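Local coordinates for hypothetical protein XAC2396 (Xanthomonas axonopodis pv. citri, PDB 2G3W) that is of unknown function but has a compact fold built around a variation of the PD-(D/E)XK nuclease motif, at residues R39-L44 against V161-D166; F47-D52 against V154-G159; T139-A144 against G168-T173. One frame throughout, in Å; residues are numbered along the deposited sequence. Where two conformers were deposited one is given.

Interaction 1: residues R39-L44 against V161-D166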
loop_
_atom_site.group_PDB
_atom_site.type_symbol
_atom_site.label_atom_id
_atom_site.label_comp_id
_atom_site.label_asym_id
_atom_site.label_seq_id
_atom_site.Cartn_x
_atom_site.Cartn_y
_atom_site.Cartn_z
ATOM N N ARG A 39 1.993 0.880 -23.863
ATOM C CA ARG A 39 3.239 1.133 -23.087
ATOM C C ARG A 39 3.562 2.609 -23.083
ATOM O O ARG A 39 3.940 3.156 -22.035
ATOM C CB ARG A 39 4.437 0.397 -23.691
ATOM C CG ARG A 39 5.641 0.340 -22.734
ATOM C CD ARG A 39 6.791 -0.397 -23.412
ATOM N NE ARG A 39 7.930 -0.569 -22.511
ATOM C CZ ARG A 39 8.751 0.403 -22.126
ATOM N NH1 ARG A 39 8.594 1.659 -22.590
ATOM N NH2 ARG A 39 9.758 0.110 -21.292
ATOM N N LEU A 40 3.392 3.280 -24.231
ATOM C CA LEU A 40 3.643 4.740 -24.255
ATOM C C LEU A 40 2.761 5.482 -23.240
ATOM O O LEU A 40 3.214 6.387 -22.513
ATOM C CB LEU A 40 3.468 5.311 -25.675
ATOM C CG LEU A 40 4.007 6.741 -25.628
ATOM C CD1 LEU A 40 5.211 6.907 -26.470
ATOM C CD2 LEU A 40 2.937 7.794 -25.872
HETATM N N MSE A 41 1.492 5.120 -23.179
HETATM C CA MSE A 41 0.575 5.799 -22.272
HETATM C C MSE A 41 0.875 5.443 -20.797
HETATM O O MSE A 41 0.678 6.260 -19.896
HETATM C CB MSE A 41 -0.921 5.547 -22.655
HETATM C CG MSE A 41 -1.313 6.087 -24.054
HETATM SE SE MSE A 41 -1.133 8.007 -24.104
HETATM C CE MSE A 41 -2.560 8.426 -22.871
ATOM N N VAL A 42 1.366 4.244 -20.557
ATOM C CA VAL A 42 1.824 3.860 -19.202
ATOM C C VAL A 42 3.031 4.736 -18.835
ATOM O O VAL A 42 3.127 5.199 -17.676
ATOM C CB VAL A 42 2.189 2.368 -19.074
ATOM C CG1 VAL A 42 2.825 2.050 -17.692
ATOM C CG2 VAL A 42 0.935 1.485 -19.216
ATOM N N ARG A 43 3.929 5.011 -19.803
ATOM C CA ARG A 43 5.048 5.912 -19.508
ATOM C C ARG A 43 4.563 7.328 -19.203
ATOM O O ARG A 43 5.075 8.005 -18.311
ATOM C CB ARG A 43 6.018 6.034 -20.674
ATOM C CG ARG A 43 6.882 4.843 -21.026
ATOM C CD ARG A 43 8.190 5.475 -21.621
ATOM N NE ARG A 43 8.000 5.775 -23.051
ATOM C CZ ARG A 43 8.471 6.820 -23.709
ATOM N NH1 ARG A 43 9.123 7.806 -23.088
ATOM N NH2 ARG A 43 8.214 6.912 -25.011
ATOM N N LEU A 44 3.605 7.807 -19.990
ATOM C CA LEU A 44 3.008 9.111 -19.726
ATOM C C LEU A 44 2.344 9.120 -18.344
ATOM O O LEU A 44 2.551 10.036 -17.554
ATOM C CB LEU A 44 2.004 9.481 -20.819
ATOM C CG LEU A 44 1.412 10.871 -20.676
ATOM C CD1 LEU A 44 2.539 11.931 -20.816
ATOM C CD2 LEU A 44 0.308 11.060 -21.686
ATOM N N VAL A 161 -6.168 7.509 -9.478
ATOM C CA VAL A 161 -5.717 8.412 -10.531
ATOM C C VAL A 161 -6.727 8.433 -11.667
ATOM O O VAL A 161 -7.186 7.382 -12.115
ATOM C CB VAL A 161 -4.252 8.078 -11.023
ATOM C CG1 VAL A 161 -4.141 6.657 -11.477
ATOM C CG2 VAL A 161 -3.771 9.069 -12.126
ATOM N N GLN A 162 -7.089 9.641 -12.088
ATOM C CA GLN A 162 -7.898 9.881 -13.283
ATOM C C GLN A 162 -7.088 10.629 -14.334
ATOM O O GLN A 162 -6.453 11.643 -14.043
ATOM C CB GLN A 162 -9.192 10.671 -12.969
ATOM C CG GLN A 162 -10.060 10.894 -14.222
ATOM C CD GLN A 162 -11.352 11.684 -14.003
ATOM O OE1 GLN A 162 -11.583 12.279 -12.943
ATOM N NE2 GLN A 162 -12.201 11.695 -15.028
HETATM N N MSE A 163 -7.132 10.115 -15.563
HETATM C CA MSE A 163 -6.507 10.742 -16.700
HETATM C C MSE A 163 -7.630 11.211 -17.600
HETATM O O MSE A 163 -8.296 10.398 -18.270
HETATM C CB MSE A 163 -5.634 9.733 -17.424
HETATM C CG MSE A 163 -4.387 9.351 -16.629
HETATM SE SE MSE A 163 -2.908 10.508 -17.091
HETATM C CE MSE A 163 -2.537 9.657 -18.751
ATOM N N LEU A 164 -7.861 12.518 -17.590
ATOM C CA LEU A 164 -9.008 13.085 -18.280
ATOM C C LEU A 164 -8.642 13.991 -19.472
ATOM O O LEU A 164 -7.933 14.983 -19.326
ATOM C CB LEU A 164 -9.904 13.836 -17.283
ATOM C CG LEU A 164 -11.067 14.617 -17.901
ATOM C CD1 LEU A 164 -12.166 13.674 -18.369
ATOM C CD2 LEU A 164 -11.601 15.629 -16.903
ATOM N N ALA A 165 -9.147 13.632 -20.643
ATOM C CA ALA A 165 -8.956 14.412 -21.851
ATOM C C ALA A 165 -10.336 14.709 -22.447
ATOM O O ALA A 165 -11.322 14.083 -22.054
ATOM C CB ALA A 165 -8.108 13.648 -22.826
ATOM N N ASP A 166 -10.413 15.656 -23.393
ATOM C CA ASP A 166 -11.684 15.973 -24.046
ATOM C C ASP A 166 -12.292 14.756 -24.755
ATOM O O ASP A 166 -13.511 14.692 -24.948
ATOM C CB ASP A 166 -11.527 17.128 -25.056
ATOM C CG ASP A 166 -11.042 18.441 -24.412
ATOM O OD1 ASP A 166 -11.429 18.750 -23.199
ATOM O OD2 ASP A 166 -10.268 19.192 -25.148
#
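The terminal methyl of Met163 meets two methyls of helix 37-49 at equal range: its CE lies 4.3 Å from CE of Met41 and 4.3 Å from CD2 of Leu44. CD2 of Leu44 and CE of Met41 are themselves 4.1 Å apart, so three methyl carbons from three residues form a nearly equilateral triangle. Both methionines are selenomethionines in this structure, and each touches with its methyl rather than its selenium. Met163 reaches the helix because its side chain leaves the strand toward it and ends in a bend at selenium (chi3 -77°), which presents CE to the other two methyls. Met41 also sets out toward the strand, whereas Leu44 leaves the helix obliquely and turns one branch in, its CG opposite the backbone N (chi1 -176°). Such end-on meeting of long, flexible side chains spans a wide gap, for the closest pair of backbones, at CA of Leu44 and CA of Met163, is still 10.1 Å apart. In the alpha/beta fold, which is built around a variation of the PD-(D/E)XK motif, this is where helix 37-49 lies across one face of the mixed sheet, above strand 160-165. Neighbouring parts of the fold fill the flanks. Met41 also packs on Met150 and Phe152 of strand 149-157, and Leu44 on Leu27 and Leu29 of strand 21-31, while Val154 packs against the selenium of Met163. Further out lie backbone bonds and charged groups. Met163 is bonded through its backbone to Val170 of the next strand; within the helix, Leu44 N bonds Leu40 O at 2.9 Å. Elsewhere on the helix, Arg39 and Arg43 both form salt bridges with Glu35, and Arg39 has a second partner in Asp68.

Interaction 2: residues F47-D52 against V154-G159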
loop_
_atom_site.group_PDB
_atom_site.type_symbol
_atom_site.label_atom_id
_atom_site.label_comp_id
_atom_site.label_asym_id
_atom_site.label_seq_id
_atom_site.Cartn_x
_atom_site.Cartn_y
_atom_site.Cartn_z
ATOM N N PHE A 47 5.047 9.271 -15.637
ATOM C CA PHE A 47 5.505 10.617 -15.440
ATOM C C PHE A 47 4.537 11.369 -14.499
ATOM O O PHE A 47 4.965 11.998 -13.527
ATOM C CB PHE A 47 5.716 11.331 -16.797
ATOM C CG PHE A 47 6.449 12.643 -16.658
ATOM C CD1 PHE A 47 5.808 13.734 -16.125
ATOM C CD2 PHE A 47 7.793 12.762 -17.021
ATOM C CE1 PHE A 47 6.474 14.962 -15.951
ATOM C CE2 PHE A 47 8.469 14.006 -16.876
ATOM C CZ PHE A 47 7.806 15.084 -16.329
ATOM N N ALA A 48 3.234 11.262 -14.752
ATOM C CA ALA A 48 2.246 11.951 -13.935
ATOM C C ALA A 48 2.220 11.470 -12.491
ATOM O O ALA A 48 1.987 12.284 -11.571
ATOM C CB ALA A 48 0.860 11.848 -14.564
ATOM N N LEU A 49 2.438 10.173 -12.271
ATOM C CA LEU A 49 2.477 9.637 -10.900
ATOM C C LEU A 49 3.680 10.157 -10.087
ATOM O O LEU A 49 3.605 10.280 -8.871
ATOM C CB LEU A 49 2.423 8.101 -10.884
ATOM C CG LEU A 49 1.155 7.452 -11.481
ATOM C CD1 LEU A 49 1.218 5.915 -11.391
ATOM C CD2 LEU A 49 -0.087 8.007 -10.785
ATOM N N PHE A 50 4.764 10.485 -10.778
ATOM C CA PHE A 50 6.028 10.824 -10.135
ATOM C C PHE A 50 6.556 12.211 -10.508
ATOM O O PHE A 50 7.733 12.490 -10.311
ATOM C CB PHE A 50 7.068 9.740 -10.469
ATOM C CG PHE A 50 6.764 8.437 -9.813
ATOM C CD1 PHE A 50 7.053 8.250 -8.464
ATOM C CD2 PHE A 50 6.085 7.439 -10.505
ATOM C CE1 PHE A 50 6.712 7.106 -7.840
ATOM C CE2 PHE A 50 5.743 6.282 -9.883
ATOM C CZ PHE A 50 6.067 6.102 -8.544
ATOM N N ALA A 51 5.675 13.071 -11.030
ATOM C CA ALA A 51 6.066 14.242 -11.787
ATOM C C ALA A 51 6.855 15.235 -10.960
ATOM O O ALA A 51 6.499 15.550 -9.812
ATOM C CB ALA A 51 4.847 14.919 -12.414
ATOM N N ASP A 52 7.901 15.751 -11.595
ATOM C CA ASP A 52 8.886 16.591 -10.966
ATOM C C ASP A 52 9.393 17.521 -12.042
ATOM O O ASP A 52 9.345 17.175 -13.222
ATOM C CB ASP A 52 10.040 15.700 -10.537
ATOM C CG ASP A 52 10.903 16.334 -9.504
ATOM O OD1 ASP A 52 11.975 16.843 -9.873
ATOM O OD2 ASP A 52 10.510 16.318 -8.321
ATOM N N VAL A 154 -4.788 15.247 -14.960
ATOM C CA VAL A 154 -4.487 14.095 -14.138
ATOM C C VAL A 154 -4.871 14.475 -12.723
ATOM O O VAL A 154 -4.251 15.362 -12.106
ATOM C CB VAL A 154 -2.993 13.713 -14.198
ATOM C CG1 VAL A 154 -2.787 12.296 -13.628
ATOM C CG2 VAL A 154 -2.464 13.797 -15.634
ATOM N N ILE A 155 -5.930 13.840 -12.237
ATOM C CA ILE A 155 -6.454 14.128 -10.921
ATOM C C ILE A 155 -6.062 12.935 -10.015
ATOM O O ILE A 155 -6.481 11.795 -10.271
ATOM C CB ILE A 155 -7.980 14.339 -10.967
ATOM C CG1 ILE A 155 -8.313 15.726 -11.535
ATOM C CG2 ILE A 155 -8.590 14.243 -9.576
ATOM C CD1 ILE A 155 -9.614 15.781 -12.262
ATOM N N ILE A 156 -5.245 13.201 -8.997
ATOM C CA ILE A 156 -4.819 12.155 -8.045
ATOM C C ILE A 156 -5.338 12.487 -6.650
ATOM O O ILE A 156 -5.164 13.615 -6.171
ATOM C CB ILE A 156 -3.291 11.948 -8.062
ATOM C CG1 ILE A 156 -2.810 11.747 -9.512
ATOM C CG2 ILE A 156 -2.900 10.763 -7.167
ATOM C CD1 ILE A 156 -1.275 11.669 -9.680
ATOM N N GLN A 157 -6.026 11.518 -6.046
ATOM C CA GLN A 157 -6.715 11.696 -4.767
ATOM C C GLN A 157 -6.971 10.337 -4.093
ATOM O O GLN A 157 -7.560 9.449 -4.705
ATOM C CB GLN A 157 -8.038 12.458 -4.985
ATOM C CG GLN A 157 -9.214 11.657 -5.613
ATOM C CD GLN A 157 -9.016 11.235 -7.076
ATOM O OE1 GLN A 157 -8.105 11.692 -7.766
ATOM N NE2 GLN A 157 -9.896 10.364 -7.552
ATOM N N ASP A 158 -6.543 10.180 -2.846
ATOM C CA ASP A 158 -6.734 8.925 -2.104
ATOM C C ASP A 158 -6.202 7.667 -2.828
ATOM O O ASP A 158 -6.810 6.599 -2.763
ATOM C CB ASP A 158 -8.208 8.749 -1.720
ATOM C CG ASP A 158 -8.695 9.835 -0.785
ATOM O OD1 ASP A 158 -7.853 10.383 -0.039
ATOM O OD2 ASP A 158 -9.912 10.133 -0.798
ATOM N N GLY A 159 -5.069 7.812 -3.511
ATOM C CA GLY A 159 -4.426 6.713 -4.241
ATOM C C GLY A 159 -5.060 6.359 -5.577
ATOM O O GLY A 159 -4.623 5.427 -6.259
#
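Ala48 and Ile156 meet at a flat group, the peptide following Ala48: CD1 of Ile156 stands 3.8 Å from O of Ala48, well out of the peptide plane and beyond the oxygen, not over the peptide itself. The other flat group nearby, the ring of Phe47, looks elsewhere; it meets His25 edge-to-face and Phe57 at an oblique angle. The contact joins the last turn of helix 37-49 to the end of strand 149-157, where a beta hairpin leads into strand 160-165 within the mixed sheet of this PD-(D/E)XK-like fold. Asp158 and Gly159 have the backbone angles of a type I' turn, and both their amides are bound by the carboxylate of Asp18. Asp158 OD1 in turn accepts a hydrogen bond from the backbone N of Tyr74 of the second subunit, so the hairpin tip takes part in the dimer.

Below the tip the strand offers alternate side chains to the helix. The two branches of Val154 straddle the single methyl of Ala48, CG1 at 3.8 Å from Ala48 CB and CG2 at 4.0 Å from the same atom. That small residue allows the backbones to approach to 7.1 Å between CA of Ala48 and CA of Val154. With CD1 anti to CA (chi2 174°), Ile156 brings that one methyl to both the carbonyl O of Ala48 and the side chain of Leu49. There the two side chains cross at about a right angle, CD2 of Leu49 resting 4.0 Å from CD1 of Ile156.

Interaction 3: residues T139-A144 against G168-T173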
loop_
_atom_site.group_PDB
_atom_site.type_symbol
_atom_site.label_atom_id
_atom_site.label_comp_id
_atom_site.label_asym_id
_atom_site.label_seq_id
_atom_site.Cartn_x
_atom_site.Cartn_y
_atom_site.Cartn_z
ATOM N N THR A 139 -5.028 0.150 -18.453
ATOM C CA THR A 139 -3.901 0.585 -19.271
ATOM C C THR A 139 -4.228 0.409 -20.758
ATOM O O THR A 139 -3.902 1.270 -21.587
ATOM C CB THR A 139 -2.561 -0.120 -18.860
ATOM O OG1 THR A 139 -2.713 -1.545 -18.927
ATOM C CG2 THR A 139 -2.200 0.243 -17.414
ATOM N N GLU A 140 -4.921 -0.679 -21.091
ATOM C CA GLU A 140 -5.279 -0.918 -22.487
ATOM C C GLU A 140 -6.301 0.108 -23.002
ATOM O O GLU A 140 -6.211 0.571 -24.149
ATOM C CB GLU A 140 -5.768 -2.346 -22.659
ATOM C CG GLU A 140 -5.969 -2.745 -24.109
ATOM C CD GLU A 140 -6.312 -4.206 -24.226
ATOM O OE1 GLU A 140 -6.229 -4.906 -23.189
ATOM O OE2 GLU A 140 -6.666 -4.647 -25.337
ATOM N N ALA A 141 -7.243 0.483 -22.135
ATOM C CA ALA A 141 -8.166 1.602 -22.401
ATOM C C ALA A 141 -7.400 2.920 -22.510
ATOM O O ALA A 141 -7.748 3.786 -23.318
ATOM C CB ALA A 141 -9.216 1.693 -21.289
ATOM N N LEU A 142 -6.353 3.083 -21.699
ATOM C CA LEU A 142 -5.568 4.331 -21.745
ATOM C C LEU A 142 -4.783 4.449 -23.032
ATOM O O LEU A 142 -4.685 5.524 -23.597
ATOM C CB LEU A 142 -4.667 4.486 -20.528
ATOM C CG LEU A 142 -3.928 5.796 -20.269
ATOM C CD1 LEU A 142 -4.850 7.055 -20.143
ATOM C CD2 LEU A 142 -3.087 5.596 -19.003
ATOM N N GLY A 143 -4.243 3.328 -23.501
ATOM C CA GLY A 143 -3.558 3.293 -24.779
ATOM C C GLY A 143 -4.450 3.709 -25.926
ATOM O O GLY A 143 -3.973 4.213 -26.928
ATOM N N ALA A 144 -5.755 3.511 -25.796
ATOM C CA ALA A 144 -6.673 3.877 -26.880
ATOM C C ALA A 144 -6.901 5.384 -26.953
ATOM O O ALA A 144 -7.442 5.885 -27.944
ATOM C CB ALA A 144 -8.018 3.124 -26.738
ATOM N N GLY A 168 -12.014 11.335 -23.933
ATOM C CA GLY A 168 -12.120 10.088 -23.164
ATOM C C GLY A 168 -11.486 10.198 -21.790
ATOM O O GLY A 168 -10.765 11.159 -21.499
ATOM N N SER A 169 -11.769 9.217 -20.935
ATOM C CA SER A 169 -11.213 9.187 -19.593
ATOM C C SER A 169 -10.938 7.750 -19.171
ATOM O O SER A 169 -11.576 6.810 -19.659
ATOM C CB SER A 169 -12.162 9.870 -18.603
ATOM O OG SER A 169 -11.568 9.935 -17.318
ATOM N N VAL A 170 -9.949 7.597 -18.298
ATOM C CA VAL A 170 -9.633 6.330 -17.630
ATOM C C VAL A 170 -9.289 6.662 -16.189
ATOM O O VAL A 170 -8.500 7.583 -15.941
ATOM C CB VAL A 170 -8.411 5.624 -18.277
ATOM C CG1 VAL A 170 -8.035 4.315 -17.504
ATOM C CG2 VAL A 170 -8.658 5.344 -19.758
ATOM N N THR A 171 -9.893 5.918 -15.257
ATOM C CA THR A 171 -9.607 6.010 -13.826
ATOM C C THR A 171 -9.153 4.651 -13.326
ATOM O O THR A 171 -9.744 3.609 -13.646
ATOM C CB THR A 171 -10.847 6.480 -12.985
ATOM O OG1 THR A 171 -11.398 7.661 -13.553
ATOM C CG2 THR A 171 -10.473 6.787 -11.541
ATOM N N LEU A 172 -8.076 4.669 -12.569
ATOM C CA LEU A 172 -7.523 3.455 -11.964
ATOM C C LEU A 172 -6.868 3.733 -10.612
ATOM O O LEU A 172 -6.493 4.861 -10.318
ATOM C CB LEU A 172 -6.526 2.807 -12.909
ATOM C CG LEU A 172 -5.223 3.526 -13.248
ATOM C CD1 LEU A 172 -4.199 2.507 -13.682
ATOM C CD2 LEU A 172 -5.417 4.537 -14.352
ATOM N N THR A 173 -6.741 2.687 -9.802
ATOM C CA THR A 173 -6.125 2.761 -8.492
ATOM C C THR A 173 -4.899 1.863 -8.515
ATOM O O THR A 173 -5.038 0.629 -8.508
ATOM C CB THR A 173 -7.054 2.222 -7.449
ATOM O OG1 THR A 173 -8.274 2.953 -7.520
ATOM C CG2 THR A 173 -6.448 2.338 -6.029
#
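Ala141 and Leu142 receive one branch of Val170, and every close approach across the contact is a van der Waals contact of its CG2. The first kind is methyl against side chain: Val170 CG2 lies 4.0 Å from CB of Ala141 and 4.2 Å from CB of Leu142. CD1 of Leu142 reaches the same carbon from nearly the same side as its CB, and the two side chains cross obliquely. The second kind is methyl against backbone. CG2 sits almost directly above the face of the peptide joining Ala141 to Leu142, 3.9 Å from the carbonyl C of Ala141 and 3.8 Å from N of Leu142. With CG1 of Val170 anti to the backbone N (chi1 177°), CG2 is left anti to the carbonyl carbon and faces the helix, and the fit brings CA of Leu142 within 6.1 Å of CA of Val170.

Hydrogen bonds belong to the surroundings. Val170 is paired through its backbone with Met163, in the antiparallel meander formed by strands 149-157, 160-165 and 168-176. In helix 136-143, Gly143 N bonds Thr139 O at 2.8 Å, whereas Ala144 N makes only weak bonds, to the carbonyls of both Glu140 and Ala141. The hydroxyl of Thr139 is engaged with Glu38 of helix 37-49 and with Ser136 O.

Packing beyond the pair sets the place in the fold: Leu142 also touches Met41 and Leu45 of helix 37-49 as well as Met163, so it fills the corner between two helices and the sheet. Ala141, by contrast, lies at the solvent-exposed border. A methyl lying on side-chain carbons and on the face of a peptide makes no directional bond, so the fit probably depends on shape, a branched strand residue seated on bare helix backbone beside an alanine.

In the fold
From the N terminus, helix 37-49 supplies the first halves of interactions 1 and 2, in successive turns. Some ninety residues later, helix 136-143 supplies the first half of interaction 3. The closures then follow the antiparallel meander strand by strand: interaction 2 closes at 154-159, interaction 1 at 161-166 and interaction 3 at 168-173. Interaction 2 therefore lies wholly within the span of interaction 1, while the much shorter loop of interaction 3 crosses both. Strand pairing knits them together, Gln162 N probably bonding Ile155 O and Met163 N probably bonding Val170 O. Two helices distant in sequence are thus packed on three neighbouring strands of one sheet.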